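Local coordinates for protein N-acetylglucosamine-specific lectin (Saxidomus purpuratus, PDB 6A7T) that is a C-type lectin that recognises N-acetylglucosamine and, unlike classical members of its family, does so without relying on calcium, at residues P118-G123 and W137-D142; F84-I89 and C124-N129; L62-S67 and I151-C156. One frame throughout, in Å; residues are numbered along the deposited sequence.

Overall arrangement
Contact 2 is the buried antiparallel pairing of strands 86-94 and 124-130, and contact 1 sets a loop against strand 136-140, the edge strand of the same sheet; His140 O and Cys124 N are 2.9 Å apart. Contact 1, the most exposed, relies on carboxylate and amide groups holding a loop backbone, whereas contact 2 relies on strand bonds and aromatic packing. Contact 3 joins strand 148-154 of the other sheet to loop 62-67 through a calcium ion bound from both segments and a buried valine-isoleucine pair; its centre lies about 20 Å from that of contact 1. Apolar side chains join contacts 2 and 3, with Ile89 CG2 3.5 Å from Val63 CG1.

Contact 1 (P118-G123 and W137-D142); sequences PDADEG and WNDHQD
The carboxylate of Asp139 has one face turned to loop 118-123: Pro118 CB sits over that face 3.7 Å from Asp139 CG, and two backbone N-H groups come down on the same side. Asp119 N reaches Asp139 OD1 at 2.8 Å, and Ala120 N reaches Asp139 OD2 at 3.0 Å, both from well above the carboxylate plane. At the edge, Gln141 NE2 approaches the anti lone pair of Asp139 OD2 at 2.8 Å, nearly straight at 167°. This is the long-loop end of the C-type lectin domain, where the WND motif (Trp137, Asn138, Asp139) faces a cis-proline segment, here Arg117-Pro118-Asp119, at the position of the EPN or QPD motif of classical relatives. Asp119 and Asp139 are residues of a second calcium site, and Arg117, Asn138 and His140 of the N-acetylglucosamine site; neither holds its ligand in this chain. Asp139 CG is set between its backbone N and carbonyl carbon (chi1 57°), which stands the carboxylate up against the loop. Gln141 bends at chi2, bringing its amide back against Ala120, whose CB lies over one amide face, 3.5 Å from Gln141 NE2. The same nitrogen also donates to Asp121 O at 3.1 Å, so two bonds limit rotation of the amide. Tyr100 OH bonds Ala120 O from strand 99-102. Where the loop enters strand 124-130, Gly123 CA comes to 3.2 Å from His140 O. Beyond it, a water donates to Glu122 O at 2.7 Å. It also reaches Gln141 O, at longer range.

Contact 2 (F84-I89 and C124-N129); sequences FHYYWI and CMDYLN
Asp126 reaches across to two aromatic rings, Tyr86 and Trp88, from the neighbouring strand. Its carboxylate is turned 49° from the tyrosine ring and approaches it aslant, Asp126 OD2 lying 3.6 Å from Tyr86 CD2. Against the indole the two planes are more nearly aligned, 24° apart, with Asp126 CB 3.7 Å from Trp88 CE3. Within their own strand the rings also meet, Tyr86 CE2 sitting above the rim of one indole face. With chi1 at 63°, Asp126 CG is tucked between its backbone N and carbonyl carbon, which directs the carboxylate to the side of these rings. The indole edge is met nearly in plane by Met125 O, 3.4 Å from Trp88 CE3. Strands 86-94 and 124-130 run antiparallel in the sheet next to the long-loop region of the C-type lectin fold, and Trp88 and Ile89 belong to the WIGL-type motif of the family. Asp126 also touches Asn138 and Trp88 lies near His140, so this face backs residues of the N-acetylglucosamine site. Tyr87 and Tyr127 form the hydrogen-bonded pair, joined by both backbone N-to-O bonds, while Ile89 N donates to Met125 O. On the face carrying Tyr127, Ile89 crosses the tyrosine at about a right angle, its CG2 touching the ring edge 3.7 Å from Tyr127 CD2. Tyr127 OH bonds Asp71 of helix 68-78, and Trp137 meets the same ring edge-to-face. Leu128 CD1 rests 4.0 Å from Tyr86 CB. Where Asn129 N donates to His85 O, a water lies 2.8 Å from His85 ND1 and accepts from Asn129 ND2 at 3.0 Å.

Contact 3 (L62-S67 and I151-C156); sequences LVTVES and ICETDC. With CA (calcium ion), chain C.
Thr64 and Glu153 meet at a calcium ion. Thr64 O binds it through the backbone at 2.4 Å, and Glu66 OE1 binds at 2.3 Å. Glu153 grips the ion with both oxygens, OE1 at 2.5 Å and OE2 at 2.6 Å from the calcium. Two waters and the carboxylate of Glu70 complete the shell, and the three glutamates probably offset the charge of the ion while it relieves their mutual repulsion. This calcium site of the C-type lectin domain lies between the loop before helix 68-78 and strand 148-154, apart from the one beside the sugar-binding residues. In the second shell, Thr64 N donates to Glu153 OE1 at 3.2 Å, nearly along its C-O direction, so that oxygen serves metal and backbone together. Thr64 OG1 donates to Glu66 OE2 at 2.7 Å, on the syn side of the carboxylate, and so fixes the oxygen of Glu66 that does not bind the metal. Glu153 reaches the ion because its chain is fully extended, with CG anti to the backbone N (chi1 -179°); Ser37 OG bonds its OE2. Further out, Val63 N donates to Ile151 O at 2.9 Å. Val63 and Ile151 point the same way, side by side, with Val63 CG1 3.7 Å from Ile151 CB, while Val63 CG2 lies against Glu153. Ser67 caps the start of helix 68-78, bonding the backbone N of Glu70 and thereby helping to place that ligand. Strand 148-154 lies between strand 37-43 and the short strand 61-62, and Cys152 is tied by a disulfide to Cys55 of helix 48-57, whose residues also cover Leu62. Helix 68-78 closes over Val63 and Val65 through Ile74.

Contact 1 (P118-G123 and W137-D142)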
loop_
_atom_site.group_PDB
_atom_site.type_symbol
_atom_site.label_atom_id
_atom_site.label_comp_id
_atom_site.label_asym_id
_atom_site.label_seq_id
_atom_site.Cartn_x
_atom_site.Cartn_y
_atom_site.Cartn_z
ATOM N N PRO A 118 18.205 12.089 -17.052
ATOM C CA PRO A 118 18.510 11.390 -18.280
ATOM C C PRO A 118 19.610 12.004 -19.161
ATOM O O PRO A 118 19.706 13.215 -19.316
ATOM C CB PRO A 118 17.177 11.453 -19.041
ATOM C CG PRO A 118 16.523 12.721 -18.514
ATOM C CD PRO A 118 16.960 12.829 -17.056
ATOM N N ASP A 119 20.435 11.162 -19.753
ATOM C CA ASP A 119 21.488 11.647 -20.600
ATOM C C ASP A 119 20.942 12.152 -21.950
ATOM O O ASP A 119 21.503 13.065 -22.589
ATOM C CB ASP A 119 22.502 10.546 -20.843
ATOM C CG ASP A 119 23.596 11.030 -21.764
ATOM O OD1 ASP A 119 24.327 11.931 -21.339
ATOM O OD2 ASP A 119 23.677 10.519 -22.903
ATOM N N ALA A 120 19.857 11.546 -22.430
ATOM C CA ALA A 120 19.352 11.798 -23.808
ATOM C C ALA A 120 17.821 11.613 -23.846
ATOM O O ALA A 120 17.214 11.019 -22.955
ATOM C CB ALA A 120 20.034 10.904 -24.803
ATOM N N ASP A 121 17.195 12.233 -24.850
ATOM C CA ASP A 121 15.756 12.091 -25.074
ATOM C C ASP A 121 15.479 10.725 -25.692
ATOM O O ASP A 121 16.374 10.008 -26.073
ATOM C CB ASP A 121 15.257 13.205 -26.015
ATOM C CG ASP A 121 15.451 14.637 -25.530
ATOM O OD1 ASP A 121 15.685 14.860 -24.327
ATOM O OD2 ASP A 121 15.317 15.554 -26.382
ATOM N N GLU A 122 14.170 10.402 -25.825
ATOM C CA GLU A 122 13.678 9.378 -26.741
ATOM C C GLU A 122 14.038 7.978 -26.244
ATOM O O GLU A 122 14.161 7.059 -27.012
ATOM C CB GLU A 122 14.206 9.606 -28.156
ATOM C CG GLU A 122 13.801 10.982 -28.669
ATOM C CD GLU A 122 13.817 11.149 -30.178
ATOM O OE1 GLU A 122 14.446 10.318 -30.871
ATOM O OE2 GLU A 122 13.147 12.093 -30.637
ATOM N N GLY A 123 14.138 7.844 -24.938
ATOM C CA GLY A 123 14.472 6.538 -24.393
ATOM C C GLY A 123 13.384 5.905 -23.545
ATOM O O GLY A 123 12.269 6.426 -23.395
ATOM N N TRP A 137 17.473 5.599 -11.632
ATOM C CA TRP A 137 16.957 5.485 -13.007
ATOM C C TRP A 137 17.985 5.925 -14.058
ATOM O O TRP A 137 18.760 6.853 -13.816
ATOM C CB TRP A 137 15.645 6.253 -13.185
ATOM C CG TRP A 137 14.622 6.086 -12.134
ATOM C CD1 TRP A 137 14.366 4.980 -11.379
ATOM C CD2 TRP A 137 13.632 7.051 -11.784
ATOM N NE1 TRP A 137 13.344 5.226 -10.541
ATOM C CE2 TRP A 137 12.867 6.497 -10.758
ATOM C CE3 TRP A 137 13.357 8.363 -12.194
ATOM C CZ2 TRP A 137 11.825 7.164 -10.143
ATOM C CZ3 TRP A 137 12.357 9.043 -11.540
ATOM C CH2 TRP A 137 11.562 8.452 -10.583
ATOM N N ASN A 138 18.032 5.217 -15.206
ATOM C CA ASN A 138 18.844 5.538 -16.371
ATOM C C ASN A 138 17.940 5.456 -17.614
ATOM O O ASN A 138 16.925 4.711 -17.606
ATOM C CB ASN A 138 19.976 4.546 -16.611
ATOM C CG ASN A 138 20.901 4.981 -17.708
ATOM O OD1 ASN A 138 21.196 6.158 -17.771
ATOM N ND2 ASN A 138 21.324 4.057 -18.566
ATOM N N ASP A 139 18.259 6.240 -18.635
ATOM C CA ASP A 139 17.545 6.256 -19.934
ATOM C C ASP A 139 18.344 5.452 -20.950
ATOM O O ASP A 139 19.548 5.706 -21.159
ATOM C CB ASP A 139 17.386 7.696 -20.440
ATOM C CG ASP A 139 18.715 8.431 -20.594
ATOM O OD1 ASP A 139 19.379 8.623 -19.558
ATOM O OD2 ASP A 139 19.118 8.688 -21.753
ATOM N N HIS A 140 17.702 4.498 -21.635
ATOM C CA HIS A 140 18.293 3.664 -22.620
ATOM C C HIS A 140 17.529 3.904 -23.931
ATOM O O HIS A 140 16.302 3.900 -23.934
ATOM C CB HIS A 140 18.230 2.167 -22.242
ATOM C CG HIS A 140 18.932 1.265 -23.198
ATOM N ND1 HIS A 140 20.326 1.220 -23.272
ATOM C CD2 HIS A 140 18.498 0.303 -24.052
ATOM C CE1 HIS A 140 20.691 0.297 -24.136
ATOM N NE2 HIS A 140 19.592 -0.262 -24.659
ATOM N N GLN A 141 18.259 4.087 -25.032
ATOM C CA GLN A 141 17.599 4.558 -26.259
ATOM C C GLN A 141 17.120 3.396 -27.150
ATOM O O GLN A 141 16.496 3.633 -28.195
ATOM C CB GLN A 141 18.541 5.580 -26.913
ATOM C CG GLN A 141 18.294 6.994 -26.394
ATOM C CD GLN A 141 18.718 7.233 -24.964
ATOM O OE1 GLN A 141 19.732 6.733 -24.508
ATOM N NE2 GLN A 141 17.982 8.063 -24.255
ATOM N N ASP A 142 17.332 2.142 -26.771
ATOM C CA ASP A 142 16.780 1.046 -27.502
ATOM C C ASP A 142 15.675 0.359 -26.686
ATOM O O ASP A 142 15.944 -0.460 -25.825
ATOM C CB ASP A 142 17.840 0.020 -27.874
ATOM C CG ASP A 142 17.274 -1.243 -28.481
ATOM O OD1 ASP A 142 16.098 -1.216 -28.999
ATOM O OD2 ASP A 142 17.983 -2.261 -28.403
HETATM O O HOH W 1 22.502 8.335 -23.943
HETATM O O HOH W 2 15.946 6.761 -29.072
#

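Contact 2 (F84-I89 and C124-N129)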
loop_
_atom_site.group_PDB
_atom_site.type_symbol
_atom_site.label_atom_id
_atom_site.label_comp_id
_atom_site.label_asym_id
_atom_site.label_seq_id
_atom_site.Cartn_x
_atom_site.Cartn_y
_atom_site.Cartn_z
ATOM N N PHE A 84 21.507 -9.447 -11.874
ATOM C CA PHE A 84 21.059 -8.424 -12.816
ATOM C C PHE A 84 21.490 -7.039 -12.354
ATOM O O PHE A 84 21.396 -6.720 -11.171
ATOM C CB PHE A 84 19.532 -8.445 -12.931
ATOM C CG PHE A 84 19.003 -9.738 -13.473
ATOM C CD1 PHE A 84 19.256 -10.123 -14.775
ATOM C CD2 PHE A 84 18.316 -10.603 -12.650
ATOM C CE1 PHE A 84 18.787 -11.316 -15.279
ATOM C CE2 PHE A 84 17.890 -11.825 -13.129
ATOM C CZ PHE A 84 18.122 -12.181 -14.441
ATOM N N HIS A 85 21.897 -6.188 -13.318
ATOM C CA HIS A 85 22.375 -4.845 -13.015
ATOM C C HIS A 85 21.386 -3.765 -13.481
ATOM O O HIS A 85 21.620 -2.607 -13.268
ATOM C CB HIS A 85 23.774 -4.604 -13.655
ATOM C CG HIS A 85 24.734 -5.721 -13.372
ATOM N ND1 HIS A 85 24.998 -6.162 -12.074
ATOM C CD2 HIS A 85 25.473 -6.506 -14.197
ATOM C CE1 HIS A 85 25.839 -7.177 -12.113
ATOM N NE2 HIS A 85 26.174 -7.397 -13.402
ATOM N N TYR A 86 20.305 -4.163 -14.166
ATOM C CA TYR A 86 19.253 -3.207 -14.526
ATOM C C TYR A 86 17.931 -3.961 -14.660
ATOM O O TYR A 86 17.923 -5.144 -14.934
ATOM C CB TYR A 86 19.553 -2.466 -15.835
ATOM C CG TYR A 86 19.531 -3.289 -17.099
ATOM C CD1 TYR A 86 20.611 -4.052 -17.520
ATOM C CD2 TYR A 86 18.429 -3.251 -17.932
ATOM C CE1 TYR A 86 20.564 -4.800 -18.692
ATOM C CE2 TYR A 86 18.378 -3.981 -19.105
ATOM C CZ TYR A 86 19.443 -4.761 -19.496
ATOM O OH TYR A 86 19.306 -5.462 -20.672
ATOM N N TYR A 87 16.841 -3.230 -14.405
ATOM C CA TYR A 87 15.468 -3.723 -14.560
ATOM C C TYR A 87 14.674 -2.659 -15.311
ATOM O O TYR A 87 14.678 -1.532 -14.895
ATOM C CB TYR A 87 14.803 -3.959 -13.202
ATOM C CG TYR A 87 15.303 -5.133 -12.409
ATOM C CD1 TYR A 87 16.495 -5.058 -11.720
ATOM C CD2 TYR A 87 14.560 -6.293 -12.299
ATOM C CE1 TYR A 87 16.951 -6.114 -10.941
ATOM C CE2 TYR A 87 15.004 -7.363 -11.533
ATOM C CZ TYR A 87 16.209 -7.272 -10.852
ATOM O OH TYR A 87 16.703 -8.330 -10.114
ATOM N N TRP A 88 13.890 -3.084 -16.305
ATOM C CA TRP A 88 12.962 -2.139 -16.968
ATOM C C TRP A 88 11.832 -1.703 -16.044
ATOM O O TRP A 88 11.261 -2.553 -15.312
ATOM C CB TRP A 88 12.355 -2.773 -18.230
ATOM C CG TRP A 88 13.365 -3.050 -19.303
ATOM C CD1 TRP A 88 13.573 -4.242 -19.898
ATOM C CD2 TRP A 88 14.342 -2.149 -19.869
ATOM N NE1 TRP A 88 14.553 -4.150 -20.850
ATOM C CE2 TRP A 88 15.058 -2.895 -20.828
ATOM C CE3 TRP A 88 14.654 -0.799 -19.676
ATOM C CZ2 TRP A 88 16.061 -2.338 -21.624
ATOM C CZ3 TRP A 88 15.657 -0.248 -20.454
ATOM C CH2 TRP A 88 16.346 -1.021 -21.394
ATOM N N ILE A 89 11.442 -0.425 -16.162
ATOM C CA ILE A 89 10.315 0.142 -15.424
ATOM C C ILE A 89 9.428 0.939 -16.392
ATOM O O ILE A 89 9.761 1.109 -17.533
ATOM C CB ILE A 89 10.756 0.986 -14.225
ATOM C CG1 ILE A 89 11.557 2.230 -14.638
ATOM C CG2 ILE A 89 11.535 0.122 -13.259
ATOM C CD1 ILE A 89 11.902 3.168 -13.483
ATOM N N CYS A 124 13.744 4.751 -22.970
ATOM C CA CYS A 124 12.917 4.100 -21.954
ATOM C C CYS A 124 13.733 3.959 -20.675
ATOM O O CYS A 124 14.947 3.994 -20.747
ATOM C CB CYS A 124 12.451 2.744 -22.448
ATOM S SG CYS A 124 11.402 2.902 -23.911
ATOM N N MET A 125 13.042 3.791 -19.550
ATOM C CA MET A 125 13.711 3.873 -18.257
ATOM C C MET A 125 13.928 2.491 -17.631
ATOM O O MET A 125 13.122 1.564 -17.769
ATOM C CB MET A 125 12.944 4.756 -17.286
ATOM C CG MET A 125 12.741 6.219 -17.788
ATOM S SD MET A 125 11.619 7.210 -16.880
ATOM C CE MET A 125 12.431 7.183 -15.274
ATOM N N ASP A 126 15.018 2.438 -16.878
ATOM C CA ASP A 126 15.349 1.319 -16.005
ATOM C C ASP A 126 15.809 1.835 -14.638
ATOM O O ASP A 126 16.046 3.008 -14.460
ATOM C CB ASP A 126 16.362 0.397 -16.672
ATOM C CG ASP A 126 17.734 0.967 -16.986
ATOM O OD1 ASP A 126 18.082 1.982 -16.393
ATOM O OD2 ASP A 126 18.440 0.303 -17.773
ATOM N N TYR A 127 15.843 0.931 -13.651
ATOM C CA TYR A 127 16.775 1.032 -12.500
ATOM C C TYR A 127 18.069 0.425 -13.007
ATOM O O TYR A 127 18.053 -0.654 -13.553
ATOM C CB TYR A 127 16.272 0.258 -11.276
ATOM C CG TYR A 127 15.323 1.026 -10.412
ATOM C CD1 TYR A 127 15.734 1.827 -9.352
ATOM C CD2 TYR A 127 13.952 0.952 -10.650
ATOM C CE1 TYR A 127 14.831 2.525 -8.568
ATOM C CE2 TYR A 127 13.049 1.694 -9.915
ATOM C CZ TYR A 127 13.470 2.480 -8.852
ATOM O OH TYR A 127 12.564 3.207 -8.123
ATOM N N LEU A 128 19.198 1.087 -12.740
ATOM C CA LEU A 128 20.500 0.593 -13.133
ATOM C C LEU A 128 21.436 0.650 -11.926
ATOM O O LEU A 128 21.316 1.597 -11.135
ATOM C CB LEU A 128 21.036 1.535 -14.222
ATOM C CG LEU A 128 22.463 1.298 -14.709
ATOM C CD1 LEU A 128 22.669 -0.051 -15.374
ATOM C CD2 LEU A 128 22.908 2.434 -15.634
ATOM N N ASN A 129 22.324 -0.342 -11.859
ATOM C CA ASN A 129 23.438 -0.349 -10.898
ATOM C C ASN A 129 24.734 -0.451 -11.681
ATOM O O ASN A 129 25.157 -1.538 -12.082
ATOM C CB ASN A 129 23.259 -1.504 -9.929
ATOM C CG ASN A 129 24.316 -1.510 -8.856
ATOM O OD1 ASN A 129 24.673 -0.454 -8.343
ATOM N ND2 ASN A 129 24.758 -2.703 -8.523
HETATM O O HOH W 3 23.992 -5.409 -9.612
#

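Contact 3 (L62-S67 and I151-C156)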
loop_
_atom_site.group_PDB
_atom_site.type_symbol
_atom_site.label_atom_id
_atom_site.label_comp_id
_atom_site.label_asym_id
_atom_site.label_seq_id
_atom_site.Cartn_x
_atom_site.Cartn_y
_atom_site.Cartn_z
ATOM N N LEU A 62 4.126 -2.210 -16.285
ATOM C CA LEU A 62 5.455 -1.893 -15.764
ATOM C C LEU A 62 5.309 -0.843 -14.641
ATOM O O LEU A 62 4.487 0.087 -14.718
ATOM C CB LEU A 62 6.341 -1.382 -16.909
ATOM C CG LEU A 62 6.909 -2.406 -17.870
ATOM C CD1 LEU A 62 7.458 -1.713 -19.106
ATOM C CD2 LEU A 62 7.955 -3.249 -17.178
ATOM N N VAL A 63 6.105 -1.026 -13.567
ATOM C CA VAL A 63 6.023 -0.244 -12.365
ATOM C C VAL A 63 6.201 1.250 -12.633
ATOM O O VAL A 63 7.023 1.639 -13.406
ATOM C CB VAL A 63 7.045 -0.737 -11.328
ATOM C CG1 VAL A 63 8.472 -0.509 -11.784
ATOM C CG2 VAL A 63 6.766 -0.130 -9.962
ATOM N N THR A 64 5.386 2.059 -11.963
ATOM C CA THR A 64 5.530 3.522 -11.978
ATOM C C THR A 64 5.852 3.935 -10.538
ATOM O O THR A 64 5.373 3.318 -9.639
ATOM C CB THR A 64 4.257 4.159 -12.519
ATOM O OG1 THR A 64 3.216 3.764 -11.638
ATOM C CG2 THR A 64 3.993 3.684 -13.925
ATOM N N VAL A 65 6.781 4.903 -10.382
ATOM C CA VAL A 65 7.407 5.172 -9.060
ATOM C C VAL A 65 7.084 6.611 -8.654
ATOM O O VAL A 65 7.791 7.537 -9.058
ATOM C CB VAL A 65 8.914 4.895 -9.064
ATOM C CG1 VAL A 65 9.484 4.992 -7.640
ATOM C CG2 VAL A 65 9.237 3.541 -9.691
ATOM N N GLU A 66 5.983 6.711 -7.938
ATOM C CA GLU A 66 5.358 8.000 -7.589
ATOM C C GLU A 66 5.991 8.635 -6.350
ATOM O O GLU A 66 5.822 9.860 -6.165
ATOM C CB GLU A 66 3.876 7.805 -7.324
ATOM C CG GLU A 66 3.090 7.601 -8.622
ATOM C CD GLU A 66 2.960 6.159 -9.113
ATOM O OE1 GLU A 66 3.268 5.194 -8.346
ATOM O OE2 GLU A 66 2.571 6.017 -10.287
ATOM N N SER A 67 6.635 7.825 -5.499
ATOM C CA SER A 67 7.043 8.300 -4.165
ATOM C C SER A 67 8.428 7.754 -3.832
ATOM O O SER A 67 8.823 6.703 -4.366
ATOM C CB SER A 67 6.024 7.930 -3.115
ATOM O OG SER A 67 5.992 6.526 -2.836
ATOM N N ILE A 151 9.950 -5.055 -13.871
ATOM C CA ILE A 151 9.135 -4.982 -12.630
ATOM C C ILE A 151 7.700 -4.605 -13.005
ATOM O O ILE A 151 7.476 -3.553 -13.592
ATOM C CB ILE A 151 9.720 -3.996 -11.607
ATOM C CG1 ILE A 151 11.185 -4.317 -11.311
ATOM C CG2 ILE A 151 8.899 -4.008 -10.334
ATOM C CD1 ILE A 151 11.985 -3.212 -10.682
ATOM N N CYS A 152 6.754 -5.494 -12.681
ATOM C CA CYS A 152 5.329 -5.244 -12.945
ATOM C C CYS A 152 4.653 -4.811 -11.630
ATOM O O CYS A 152 5.088 -5.234 -10.559
ATOM C CB CYS A 152 4.548 -6.445 -13.437
ATOM S SG CYS A 152 5.245 -7.239 -14.901
ATOM N N GLU A 153 3.691 -3.894 -11.734
ATOM C CA GLU A 153 2.913 -3.404 -10.591
ATOM C C GLU A 153 1.425 -3.603 -10.909
ATOM O O GLU A 153 1.000 -3.251 -11.975
ATOM C CB GLU A 153 3.271 -1.951 -10.322
ATOM C CG GLU A 153 2.541 -1.329 -9.131
ATOM C CD GLU A 153 2.790 0.155 -8.882
ATOM O OE1 GLU A 153 3.344 0.874 -9.776
ATOM O OE2 GLU A 153 2.380 0.606 -7.808
ATOM N N THR A 154 0.646 -4.115 -9.946
ATOM C CA THR A 154 -0.817 -4.145 -10.089
ATOM C C THR A 154 -1.447 -3.549 -8.830
ATOM O O THR A 154 -0.903 -3.696 -7.714
ATOM C CB THR A 154 -1.346 -5.567 -10.328
ATOM O OG1 THR A 154 -2.753 -5.494 -10.559
ATOM C CG2 THR A 154 -1.027 -6.505 -9.191
ATOM N N ASP A 155 -2.605 -2.909 -9.004
ATOM C CA ASP A 155 -3.358 -2.432 -7.823
ATOM C C ASP A 155 -4.646 -3.246 -7.663
ATOM O O ASP A 155 -5.525 -2.911 -6.826
ATOM C CB ASP A 155 -3.683 -0.946 -7.934
ATOM C CG ASP A 155 -4.733 -0.643 -8.976
ATOM O OD1 ASP A 155 -5.170 -1.583 -9.715
ATOM O OD2 ASP A 155 -5.128 0.542 -9.056
ATOM N N CYS A 156 -4.757 -4.322 -8.428
ATOM C CA CYS A 156 -5.863 -5.299 -8.296
ATOM C C CYS A 156 -7.226 -4.636 -8.563
ATOM O O CYS A 156 -8.243 -5.141 -8.101
ATOM C CB CYS A 156 -5.861 -5.933 -6.909
ATOM S SG CYS A 156 -4.358 -6.852 -6.479
HETATM CA CA CA C . 3.496 2.889 -8.224
HETATM O O HOH W 4 2.130 3.337 -6.210
HETATM O O HOH W 5 1.262 3.178 -9.280
#